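Local coordinates for nicotinate-nucleotide--dimethylbenzimidazole phosphoribosyltransferase (Thermus thermophilus HB8, PDB 1WX1), which probably catalyses phosphoribosyl transfer from nicotinate mononucleotide to 5,6-dimethylbenzimidazole, yielding alpha-ribazole 5'-phosphate for cobalamin biosynthesis, at residues M74-N77 / F78-G82; P133-A136 / E137-L140; Y237-G240 / Y241-G244; P281-R284 / H285-E288; A311-L314 / L315-A318. All blocks are in the same frame, centred on the assembly; numbering follows the deposited sequence.

Contact 1. Residues M74-N77 / F78-G82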
loop_
_atom_site.group_PDB
_atom_site.type_symbol
_atom_site.label_atom_id
_atom_site.label_comp_id
_atom_site.label_asym_id
_atom_site.label_seq_id
_atom_site.Cartn_x
_atom_site.Cartn_y
_atom_site.Cartn_z
ATOM N N MET A 74 24.481 4.481 10.302
ATOM C CA MET A 74 23.324 4.343 9.428
ATOM C C MET A 74 23.319 5.426 8.362
ATOM O O MET A 74 22.875 5.186 7.243
ATOM C CB MET A 74 22.025 4.362 10.239
ATOM C CG MET A 74 21.717 3.023 10.894
ATOM S SD MET A 74 21.554 1.684 9.673
ATOM C CE MET A 74 20.127 2.265 8.726
ATOM N N VAL A 75 23.813 6.618 8.697
ATOM C CA VAL A 75 23.882 7.681 7.703
ATOM C C VAL A 75 24.806 7.208 6.585
ATOM O O VAL A 75 24.503 7.367 5.405
ATOM C CB VAL A 75 24.432 8.998 8.290
ATOM C CG1 VAL A 75 24.824 9.952 7.158
ATOM C CG2 VAL A 75 23.362 9.655 9.158
ATOM N N LEU A 76 25.936 6.620 6.963
ATOM C CA LEU A 76 26.873 6.111 5.971
ATOM C C LEU A 76 26.181 5.019 5.152
ATOM O O LEU A 76 26.377 4.925 3.945
ATOM C CB LEU A 76 28.123 5.555 6.658
ATOM C CG LEU A 76 29.013 6.623 7.304
ATOM C CD1 LEU A 76 30.146 5.949 8.070
ATOM C CD2 LEU A 76 29.570 7.550 6.233
ATOM N N ASN A 77 25.364 4.207 5.818
ATOM C CA ASN A 77 24.630 3.131 5.151
ATOM C C ASN A 77 23.708 3.765 4.102
ATOM O O ASN A 77 23.603 3.261 2.982
ATOM C CB ASN A 77 23.806 2.341 6.184
ATOM C CG ASN A 77 23.351 0.971 5.671
ATOM O OD1 ASN A 77 22.491 0.323 6.285
ATOM N ND2 ASN A 77 23.931 0.521 4.566
ATOM N N PHE A 78 23.049 4.870 4.468
ATOM C CA PHE A 78 22.157 5.587 3.547
ATOM C C PHE A 78 22.936 6.028 2.312
ATOM O O PHE A 78 22.472 5.868 1.185
ATOM C CB PHE A 78 21.577 6.862 4.185
ATOM C CG PHE A 78 20.653 6.622 5.351
ATOM C CD1 PHE A 78 20.495 7.604 6.332
ATOM C CD2 PHE A 78 19.961 5.422 5.486
ATOM C CE1 PHE A 78 19.655 7.395 7.427
ATOM C CE2 PHE A 78 19.117 5.205 6.576
ATOM C CZ PHE A 78 18.973 6.192 7.551
ATOM N N LEU A 79 24.117 6.599 2.533
ATOM C CA LEU A 79 24.939 7.086 1.430
ATOM C C LEU A 79 25.486 5.961 0.557
ATOM O O LEU A 79 25.866 6.186 -0.590
ATOM C CB LEU A 79 26.095 7.939 1.968
ATOM C CG LEU A 79 25.683 9.157 2.807
ATOM C CD1 LEU A 79 26.933 9.927 3.234
ATOM C CD2 LEU A 79 24.748 10.058 2.002
ATOM N N ARG A 80 25.527 4.753 1.099
ATOM C CA ARG A 80 26.027 3.619 0.338
ATOM C C ARG A 80 24.887 2.764 -0.205
ATOM O O ARG A 80 25.119 1.733 -0.832
ATOM C CB ARG A 80 26.985 2.807 1.206
ATOM C CG ARG A 80 28.274 3.580 1.460
ATOM C CD ARG A 80 29.076 3.066 2.644
ATOM N NE ARG A 80 30.233 3.929 2.875
ATOM C CZ ARG A 80 31.073 3.809 3.897
ATOM N NH1 ARG A 80 30.892 2.857 4.804
ATOM N NH2 ARG A 80 32.099 4.644 4.009
ATOM N N GLY A 81 23.658 3.218 0.044
ATOM C CA GLY A 81 22.471 2.541 -0.449
ATOM C C GLY A 81 22.080 1.210 0.159
ATOM O O GLY A 81 21.345 0.446 -0.470
ATOM N N GLY A 82 22.530 0.934 1.381
ATOM C CA GLY A 82 22.206 -0.336 2.005
ATOM C C GLY A 82 21.088 -0.350 3.037
ATOM O O GLY A 82 20.839 -1.390 3.650
#
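With chi1 at -66°, Phe78 places CG anti to its own carbonyl carbon and turns the ring back over the preceding turn, where Met74, bent at both chi2 and chi3, curls its thioether end to the same ring. Met74 CE thereby lies 3.8 Å from Phe78 CE2. The carbonyl of Met74 works twice here: its O accepts Phe78 N at 2.8 Å and sits over one face of the Phe78 ring, displaced toward the rim. Arg80, extended from CG to NE, lies alongside the previous turn, with Leu76 CB over one face of its guanidinium, toward the rim. The helix closes in a Schellman motif: Gly81 has positive phi (71°), Gly82 N bonds to Asn77 O at 3.0 Å, and Gly81 N bonds to Phe78 O at 3.1 Å. The amide of Asn77 lies against Gly82, while its OD1 bonds to Thr17 OG1 of the second subunit. A serine in place of Phe78 would probably cost Met74 CE its contact with the ring and open a gap between the helix and the sheet. Both Met74 and Phe78 touch Glu304, the predicted proton acceptor, and the Phe78 ring reaches the parallel sheet at Val51, Val98 and Met163 on strands 47-54, 94-100 and 157-163.

Contact 2. Residues P133-A136 / E137-L140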
loop_
_atom_site.group_PDB
_atom_site.type_symbol
_atom_site.label_atom_id
_atom_site.label_comp_id
_atom_site.label_asym_id
_atom_site.label_seq_id
_atom_site.Cartn_x
_atom_site.Cartn_y
_atom_site.Cartn_z
ATOM N N PRO A 133 17.329 27.803 21.716
ATOM C CA PRO A 133 16.383 28.217 20.677
ATOM C C PRO A 133 17.117 28.563 19.378
ATOM O O PRO A 133 16.613 28.323 18.285
ATOM C CB PRO A 133 15.698 29.429 21.306
ATOM C CG PRO A 133 15.674 29.058 22.766
ATOM C CD PRO A 133 17.081 28.528 22.976
ATOM N N GLU A 134 18.318 29.119 19.514
ATOM C CA GLU A 134 19.140 29.500 18.369
ATOM C C GLU A 134 19.560 28.272 17.556
ATOM O O GLU A 134 19.579 28.301 16.318
ATOM C CB GLU A 134 20.371 30.266 18.865
ATOM C CG GLU A 134 21.252 30.866 17.784
ATOM C CD GLU A 134 22.232 29.868 17.197
ATOM O OE1 GLU A 134 22.628 28.922 17.914
ATOM O OE2 GLU A 134 22.625 30.043 16.025
ATOM N N GLU A 135 19.895 27.191 18.250
ATOM C CA GLU A 135 20.294 25.958 17.579
ATOM C C GLU A 135 19.077 25.333 16.895
ATOM O O GLU A 135 19.182 24.797 15.794
ATOM C CB GLU A 135 20.913 24.989 18.596
ATOM C CG GLU A 135 22.203 25.544 19.213
ATOM C CD GLU A 135 22.767 24.686 20.334
ATOM O OE1 GLU A 135 21.983 24.150 21.144
ATOM O OE2 GLU A 135 24.004 24.567 20.416
ATOM N N ALA A 136 17.920 25.408 17.547
ATOM C CA ALA A 136 16.699 24.865 16.957
ATOM C C ALA A 136 16.399 25.617 15.656
ATOM O O ALA A 136 15.998 25.013 14.658
ATOM C CB ALA A 136 15.527 25.001 17.936
ATOM N N GLU A 137 16.597 26.936 15.658
ATOM C CA GLU A 137 16.350 27.726 14.449
ATOM C C GLU A 137 17.265 27.269 13.314
ATOM O O GLU A 137 16.829 27.129 12.173
ATOM C CB GLU A 137 16.569 29.219 14.713
ATOM C CG GLU A 137 16.505 30.108 13.462
ATOM C CD GLU A 137 15.124 30.175 12.801
ATOM O OE1 GLU A 137 15.029 30.751 11.694
ATOM O OE2 GLU A 137 14.136 29.668 13.378
ATOM N N ARG A 138 18.537 27.030 13.619
ATOM C CA ARG A 138 19.457 26.583 12.580
ATOM C C ARG A 138 19.046 25.221 12.031
ATOM O O ARG A 138 19.159 24.972 10.828
ATOM C CB ARG A 138 20.895 26.538 13.107
ATOM C CG ARG A 138 21.561 27.913 13.155
ATOM C CD ARG A 138 23.042 27.799 13.492
ATOM N NE ARG A 138 23.245 27.646 14.927
ATOM C CZ ARG A 138 24.256 26.978 15.475
ATOM N NH1 ARG A 138 25.165 26.387 14.707
ATOM N NH2 ARG A 138 24.362 26.910 16.795
ATOM N N ALA A 139 18.564 24.343 12.905
ATOM C CA ALA A 139 18.125 23.014 12.471
ATOM C C ALA A 139 16.895 23.141 11.568
ATOM O O ALA A 139 16.786 22.453 10.547
ATOM C CB ALA A 139 17.797 22.138 13.685
ATOM N N LEU A 140 15.970 24.017 11.954
ATOM C CA LEU A 140 14.754 24.245 11.179
ATOM C C LEU A 140 15.104 24.724 9.772
ATOM O O LEU A 140 14.562 24.226 8.786
ATOM C CB LEU A 140 13.883 25.297 11.862
ATOM C CG LEU A 140 12.542 25.610 11.198
ATOM C CD1 LEU A 140 11.515 24.590 11.638
ATOM C CD2 LEU A 140 12.085 27.007 11.603
HETATM O O HOH W 1 25.989 25.215 18.308
#
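Arg138 reaches back one helical turn to Glu134, and nearly every atom of its side chain meets something on the way. CB lies 3.6 Å from Glu135 O; CG and CD then run beside the Glu134 carboxylate, CD at 3.4 Å from Glu134 OE2. A bend at chi3 (-81°) swings the guanidinium across that carboxylate, the two planes being 28° apart. Two bonds form the salt bridge: Arg138 NH2 to Glu134 OE1 at 2.9 Å, made to the syn lone pair and close to the guanidinium plane, and Arg138 NE to Glu134 OE2 at 2.7 Å, weak because it is strongly bent. NH2 also passes within 3.5 Å of Glu135 CG and gives a further bond, at its in-plane edge, to a water 2.8 Å away, which in turn donates to Glu135 OE2. The other oxygen, Glu135 OE1, accepts Thr132 N and forms a salt bridge with Arg119. Ala136 and Leu140 pack on helices 218-225 and 228-242, respectively. The chemistry is that of an i to i+4 ion pair on an exposed face, with carboxylates in the first turn of helix 133-152, where the helix dipole would probably stabilise their negative charge.

Contact 3. Residues Y237-G240 / Y241-G244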
loop_
_atom_site.group_PDB
_atom_site.type_symbol
_atom_site.label_atom_id
_atom_site.label_comp_id
_atom_site.label_asym_id
_atom_site.label_seq_id
_atom_site.Cartn_x
_atom_site.Cartn_y
_atom_site.Cartn_z
ATOM N N TYR A 237 8.896 20.018 6.108
ATOM C CA TYR A 237 7.472 20.125 5.795
ATOM C C TYR A 237 7.009 21.563 5.553
ATOM O O TYR A 237 6.167 21.805 4.689
ATOM C CB TYR A 237 6.634 19.460 6.898
ATOM C CG TYR A 237 6.670 17.938 6.851
ATOM C CD1 TYR A 237 7.056 17.195 7.967
ATOM C CD2 TYR A 237 6.327 17.248 5.689
ATOM C CE1 TYR A 237 7.103 15.804 7.926
ATOM C CE2 TYR A 237 6.369 15.849 5.639
ATOM C CZ TYR A 237 6.761 15.138 6.764
ATOM O OH TYR A 237 6.841 13.765 6.714
ATOM N N LEU A 238 7.557 22.516 6.299
ATOM C CA LEU A 238 7.185 23.917 6.113
ATOM C C LEU A 238 7.555 24.375 4.704
ATOM O O LEU A 238 6.804 25.107 4.054
ATOM C CB LEU A 238 7.894 24.803 7.146
ATOM C CG LEU A 238 7.391 24.715 8.590
ATOM C CD1 LEU A 238 8.287 25.546 9.498
ATOM C CD2 LEU A 238 5.942 25.201 8.656
ATOM N N GLU A 239 8.717 23.931 4.234
ATOM C CA GLU A 239 9.198 24.293 2.904
ATOM C C GLU A 239 8.348 23.616 1.828
ATOM O O GLU A 239 8.003 24.236 0.812
ATOM C CB GLU A 239 10.665 23.874 2.746
ATOM C CG GLU A 239 11.327 24.338 1.444
ATOM C CD GLU A 239 11.505 25.849 1.370
ATOM O OE1 GLU A 239 11.571 26.500 2.434
ATOM O OE2 GLU A 239 11.600 26.387 0.245
ATOM N N GLY A 240 8.026 22.342 2.046
ATOM C CA GLY A 240 7.202 21.620 1.089
ATOM C C GLY A 240 5.816 22.243 1.035
ATOM O O GLY A 240 5.219 22.374 -0.033
ATOM N N TYR A 241 5.308 22.625 2.202
ATOM C CA TYR A 241 3.994 23.255 2.318
ATOM C C TYR A 241 3.935 24.532 1.478
ATOM O O TYR A 241 3.013 24.736 0.683
ATOM C CB TYR A 241 3.718 23.582 3.790
ATOM C CG TYR A 241 2.527 24.483 4.040
ATOM C CD1 TYR A 241 1.264 24.160 3.546
ATOM C CD2 TYR A 241 2.660 25.641 4.804
ATOM C CE1 TYR A 241 0.159 24.976 3.808
ATOM C CE2 TYR A 241 1.565 26.461 5.073
ATOM C CZ TYR A 241 0.319 26.121 4.575
ATOM O OH TYR A 241 -0.763 26.925 4.852
ATOM N N GLU A 242 4.934 25.387 1.655
ATOM C CA GLU A 242 4.997 26.643 0.922
ATOM C C GLU A 242 5.195 26.439 -0.579
ATOM O O GLU A 242 4.778 27.272 -1.382
ATOM C CB GLU A 242 6.097 27.518 1.518
ATOM C CG GLU A 242 5.664 28.173 2.823
ATOM C CD GLU A 242 6.833 28.568 3.709
ATOM O OE1 GLU A 242 7.912 28.900 3.178
ATOM O OE2 GLU A 242 6.675 28.562 4.943
ATOM N N ALA A 243 5.813 25.323 -0.955
ATOM C CA ALA A 243 6.031 25.009 -2.362
ATOM C C ALA A 243 4.753 24.429 -2.983
ATOM O O ALA A 243 4.703 24.176 -4.188
ATOM C CB ALA A 243 7.180 24.012 -2.509
ATOM N N GLY A 244 3.737 24.202 -2.150
ATOM C CA GLY A 244 2.464 23.674 -2.621
ATOM C C GLY A 244 2.433 22.192 -2.959
ATOM O O GLY A 244 1.577 21.741 -3.718
#
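Tyr241 N bonds to Tyr237 O at 2.8 Å and Glu242 N to Leu238 O at 3.1 Å, a regular alpha-helical ladder that ends with Ala243 N on Glu239 O and, weakly, on Gly240 O. Tyr241 has CG anti to the backbone N (chi1 168°), which leads its ring away from the preceding turn; only CB stays close, 3.2 Å from Tyr237 O, while Leu238 O lies at the ring edge. Farther out the ring meets His271 in a T-shaped contact. Gly244, with phi of 76°, turns the chain out of the helix in a Schellman motif, its N bonding to Tyr241 O at 3.0 Å, and the chain goes on into strand 247-249 of the parallel sheet. Glu242 keeps its extended chain alongside the Leu238 carbonyl, CD 3.5 Å from Leu238 O. Its OE1 comes within 4.4 Å of Glu239 OE1, a closeness of like charges that Arg144 of helix 133-152 probably offsets, since it forms salt bridges with both carboxylates; Arg148 takes Glu239 OE2. Ala243 CB rests 3.4 Å from Glu239 O and packs on Arg148 and Ile151 of that same helix. The ring of Tyr237 leads away from this turn, and its OH bonds to Val248 O.

Contact 4. Residues P281-R284 / H285-E288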
loop_
_atom_site.group_PDB
_atom_site.type_symbol
_atom_site.label_atom_id
_atom_site.label_comp_id
_atom_site.label_asym_id
_atom_site.label_seq_id
_atom_site.Cartn_x
_atom_site.Cartn_y
_atom_site.Cartn_z
ATOM N N PRO A 281 3.075 3.126 19.756
ATOM C CA PRO A 281 1.799 3.503 20.376
ATOM C C PRO A 281 1.380 4.955 20.150
ATOM O O PRO A 281 0.232 5.230 19.792
ATOM C CB PRO A 281 2.034 3.204 21.856
ATOM C CG PRO A 281 2.993 2.056 21.817
ATOM C CD PRO A 281 3.965 2.484 20.740
ATOM N N GLY A 282 2.311 5.879 20.360
ATOM C CA GLY A 282 2.001 7.288 20.200
ATOM C C GLY A 282 1.653 7.773 18.803
ATOM O O GLY A 282 1.086 8.853 18.650
ATOM N N HIS A 283 1.978 6.988 17.781
ATOM C CA HIS A 283 1.695 7.388 16.404
ATOM C C HIS A 283 0.195 7.599 16.165
ATOM O O HIS A 283 -0.233 8.577 15.567
ATOM C CB HIS A 283 2.222 6.296 15.472
ATOM C CG HIS A 283 2.419 6.866 14.092
ATOM N ND1 HIS A 283 2.369 6.117 12.963
ATOM C CD2 HIS A 283 2.677 8.193 13.733
ATOM C CE1 HIS A 283 2.590 6.974 11.948
ATOM N NE2 HIS A 283 2.777 8.224 12.379
ATOM N N ARG A 284 -0.635 6.675 16.638
ATOM C CA ARG A 284 -2.074 6.813 16.442
ATOM C C ARG A 284 -2.598 8.118 17.044
ATOM O O ARG A 284 -3.456 8.776 16.454
ATOM C CB ARG A 284 -2.828 5.623 17.049
ATOM C CG ARG A 284 -4.350 5.782 16.999
ATOM C CD ARG A 284 -4.876 5.940 15.567
ATOM N NE ARG A 284 -5.130 4.652 14.922
ATOM C CZ ARG A 284 -5.501 4.504 13.652
ATOM N NH1 ARG A 284 -5.661 5.566 12.874
ATOM N NH2 ARG A 284 -5.724 3.291 13.161
ATOM N N HIS A 285 -2.081 8.495 18.211
ATOM C CA HIS A 285 -2.510 9.727 18.862
ATOM C C HIS A 285 -2.179 10.940 18.010
ATOM O O HIS A 285 -2.973 11.877 17.910
ATOM C CB HIS A 285 -1.842 9.875 20.231
ATOM C CG HIS A 285 -2.270 8.841 21.221
ATOM N ND1 HIS A 285 -3.570 8.733 21.668
ATOM C CD2 HIS A 285 -1.574 7.863 21.849
ATOM C CE1 HIS A 285 -3.656 7.734 22.529
ATOM N NE2 HIS A 285 -2.458 7.190 22.655
ATOM N N GLN A 286 -0.997 10.924 17.403
ATOM C CA GLN A 286 -0.571 12.028 16.554
ATOM C C GLN A 286 -1.475 12.153 15.332
ATOM O O GLN A 286 -1.898 13.252 14.973
ATOM C CB GLN A 286 0.864 11.809 16.081
ATOM C CG GLN A 286 1.898 11.751 17.195
ATOM C CD GLN A 286 3.261 11.390 16.655
ATOM O OE1 GLN A 286 3.377 10.503 15.821
ATOM N NE2 GLN A 286 4.297 12.070 17.132
ATOM N N LEU A 287 -1.746 11.022 14.689
ATOM C CA LEU A 287 -2.589 11.010 13.502
ATOM C C LEU A 287 -4.015 11.439 13.834
ATOM O O LEU A 287 -4.670 12.105 13.029
ATOM C CB LEU A 287 -2.580 9.623 12.858
ATOM C CG LEU A 287 -1.228 9.194 12.270
ATOM C CD1 LEU A 287 -1.382 7.855 11.588
ATOM C CD2 LEU A 287 -0.730 10.243 11.272
ATOM N N GLU A 288 -4.496 11.065 15.015
ATOM C CA GLU A 288 -5.840 11.459 15.431
ATOM C C GLU A 288 -5.863 12.972 15.658
ATOM O O GLU A 288 -6.810 13.650 15.268
ATOM C CB GLU A 288 -6.250 10.718 16.711
ATOM C CG GLU A 288 -6.543 9.238 16.494
ATOM C CD GLU A 288 -7.774 9.002 15.614
ATOM O OE1 GLU A 288 -8.905 9.314 16.047
ATOM O OE2 GLU A 288 -7.614 8.506 14.482
HETATM O O HOH W 2 -6.070 8.203 12.613
#
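His283 and Leu287 are joined first through the backbone: Leu287 N meets His283 O at 3.0 Å, an almost straight bond (168°) directed nearly along the C=O axis. Their side chains make a CH-pi contact, Leu287 CD1 standing over one face of the imidazole, 4.2 Å from the ring centroid. The ring edge is met by an amide instead: Gln286 OE1 lies in the ring plane, 3.2 Å from His283 CD2, with amide and imidazole planes 74° apart. Both polar groups have partners elsewhere, His283 ND1 taking Ser278 N and NE2 pairing with Thr255, while Gln286 NE2 bonds to Thr175 and to Phe252 O. With a leucine in place of His283, Ser278 N and Thr255 OG1 would probably each lose a partner in this buried region. The ionic pair is looser. Arg284, bent at chi2 and chi3, lays CD 3.8 Å from Glu288 CG and carries NH1 to a long salt-bridge distance of 3.9 Å from Glu288 OE2, with a water also bonded to NH1 at 2.7 Å. Charged i to i+4 neighbours on the outside and a buried histidine and glutamine on the inside are characteristic of an amphipathic helix, here 281-290 laid against helix 252-264.

Contact 5. Residues A311-L314 / L315-A318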
loop_
_atom_site.group_PDB
_atom_site.type_symbol
_atom_site.label_atom_id
_atom_site.label_comp_id
_atom_site.label_asym_id
_atom_site.label_seq_id
_atom_site.Cartn_x
_atom_site.Cartn_y
_atom_site.Cartn_z
ATOM N N ALA A 311 4.164 4.549 0.622
ATOM C CA ALA A 311 2.840 5.078 0.293
ATOM C C ALA A 311 2.797 5.946 -0.963
ATOM O O ALA A 311 1.715 6.255 -1.470
ATOM C CB ALA A 311 2.295 5.869 1.470
ATOM N N MET A 312 3.957 6.337 -1.480
ATOM C CA MET A 312 3.971 7.196 -2.660
ATOM C C MET A 312 3.288 6.588 -3.881
ATOM O O MET A 312 2.553 7.280 -4.582
ATOM C CB MET A 312 5.402 7.625 -2.997
ATOM C CG MET A 312 6.000 8.546 -1.939
ATOM S SD MET A 312 7.613 9.224 -2.407
ATOM C CE MET A 312 7.853 10.450 -1.122
ATOM N N PRO A 313 3.521 5.292 -4.159
ATOM C CA PRO A 313 2.854 4.710 -5.333
ATOM C C PRO A 313 1.330 4.769 -5.179
ATOM O O PRO A 313 0.602 4.883 -6.164
ATOM C CB PRO A 313 3.379 3.276 -5.358
ATOM C CG PRO A 313 4.747 3.408 -4.755
ATOM C CD PRO A 313 4.500 4.348 -3.591
ATOM N N LEU A 314 0.850 4.687 -3.940
ATOM C CA LEU A 314 -0.588 4.763 -3.694
ATOM C C LEU A 314 -1.080 6.171 -3.998
ATOM O O LEU A 314 -2.165 6.349 -4.551
ATOM C CB LEU A 314 -0.920 4.410 -2.244
ATOM C CG LEU A 314 -0.708 2.958 -1.827
ATOM C CD1 LEU A 314 -1.140 2.790 -0.373
ATOM C CD2 LEU A 314 -1.523 2.038 -2.733
ATOM N N LEU A 315 -0.285 7.178 -3.639
ATOM C CA LEU A 315 -0.680 8.553 -3.912
ATOM C C LEU A 315 -0.753 8.787 -5.418
ATOM O O LEU A 315 -1.649 9.477 -5.907
ATOM C CB LEU A 315 0.310 9.539 -3.281
ATOM C CG LEU A 315 0.455 9.444 -1.759
ATOM C CD1 LEU A 315 1.393 10.532 -1.262
ATOM C CD2 LEU A 315 -0.901 9.587 -1.106
ATOM N N ARG A 316 0.192 8.210 -6.157
ATOM C CA ARG A 316 0.207 8.364 -7.612
ATOM C C ARG A 316 -1.020 7.689 -8.216
ATOM O O ARG A 316 -1.663 8.237 -9.110
ATOM C CB ARG A 316 1.478 7.750 -8.211
ATOM C CG ARG A 316 2.763 8.404 -7.732
ATOM C CD ARG A 316 3.936 8.062 -8.631
ATOM N NE ARG A 316 5.174 8.656 -8.137
ATOM C CZ ARG A 316 6.039 8.033 -7.342
ATOM N NH1 ARG A 316 5.805 6.786 -6.955
ATOM N NH2 ARG A 316 7.133 8.664 -6.921
ATOM N N ALA A 317 -1.336 6.499 -7.719
ATOM C CA ALA A 317 -2.497 5.755 -8.198
ATOM C C ALA A 317 -3.762 6.565 -7.947
ATOM O O ALA A 317 -4.636 6.656 -8.807
ATOM C CB ALA A 317 -2.590 4.418 -7.480
ATOM N N ALA A 318 -3.856 7.145 -6.756
ATOM C CA ALA A 318 -5.010 7.951 -6.387
ATOM C C ALA A 318 -5.198 9.107 -7.372
ATOM O O ALA A 318 -6.313 9.379 -7.818
ATOM C CB ALA A 318 -4.835 8.490 -4.967
#
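Leu315 and Leu314 turn to different surroundings, and Met312 one turn back supplies the backbone on which Leu315 leans. Leu315 has CG anti to its carbonyl carbon (chi1 -60°), which brings CG to 3.4 Å from Ala311 O; its CB lies 3.4 Å from Met312 O. Leu315 N bonds to Ala311 O at 3.1 Å, in the carbonyl plane. Its side chain packs on Val29 of helix 24-37 and on Leu157. Leu314 accepts Ala318 N at its O, 2.9 Å away, and sends its side chain to Leu296 of its own chain and to Leu296 of the second subunit. Met312, extended beyond CG, reaches Leu157 and Ala159 of strand 157-163, while its CB lies 4.1 Å from Arg316 NH1. Arg316, extended from CG to NE, runs back past Met312 and Pro313; its NE bonds to Gly45 O and its NH2 to Ala92 O, so two backbone carbonyls probably hold the guanidinium in place. Pro313 has no N-H to give and Leu314 N has only a weak bond to Ala311 O. Such a proline kink bends helix 306-321 at the dimer interface, where Pro313 meets Pro313 of the second subunit and Ala317 meets its Leu310.

The five contacts follow one another along the chain, each on a single helix or at its C-terminal end, in the alpha/beta fold built round the six-stranded parallel sheet. Contacts 2 and 3 are the pair that touch: helices 133-152 and 228-242 pack through Leu140 CD1 and Leu238 CD1, 4.0 Å apart, with centres about 18 Å from each other. Contacts 4 and 5 sit on successive helices, centres about 22 Å apart, and contact 3 approaches each of them to about 9 Å between nearest atoms. Contact 1 touches none of the others, its centre 26 to 29 Å from theirs, beside the predicted catalytic glutamate. Contacts 1 and 5 both reach the second subunit, so one dimer interface draws on distant helices.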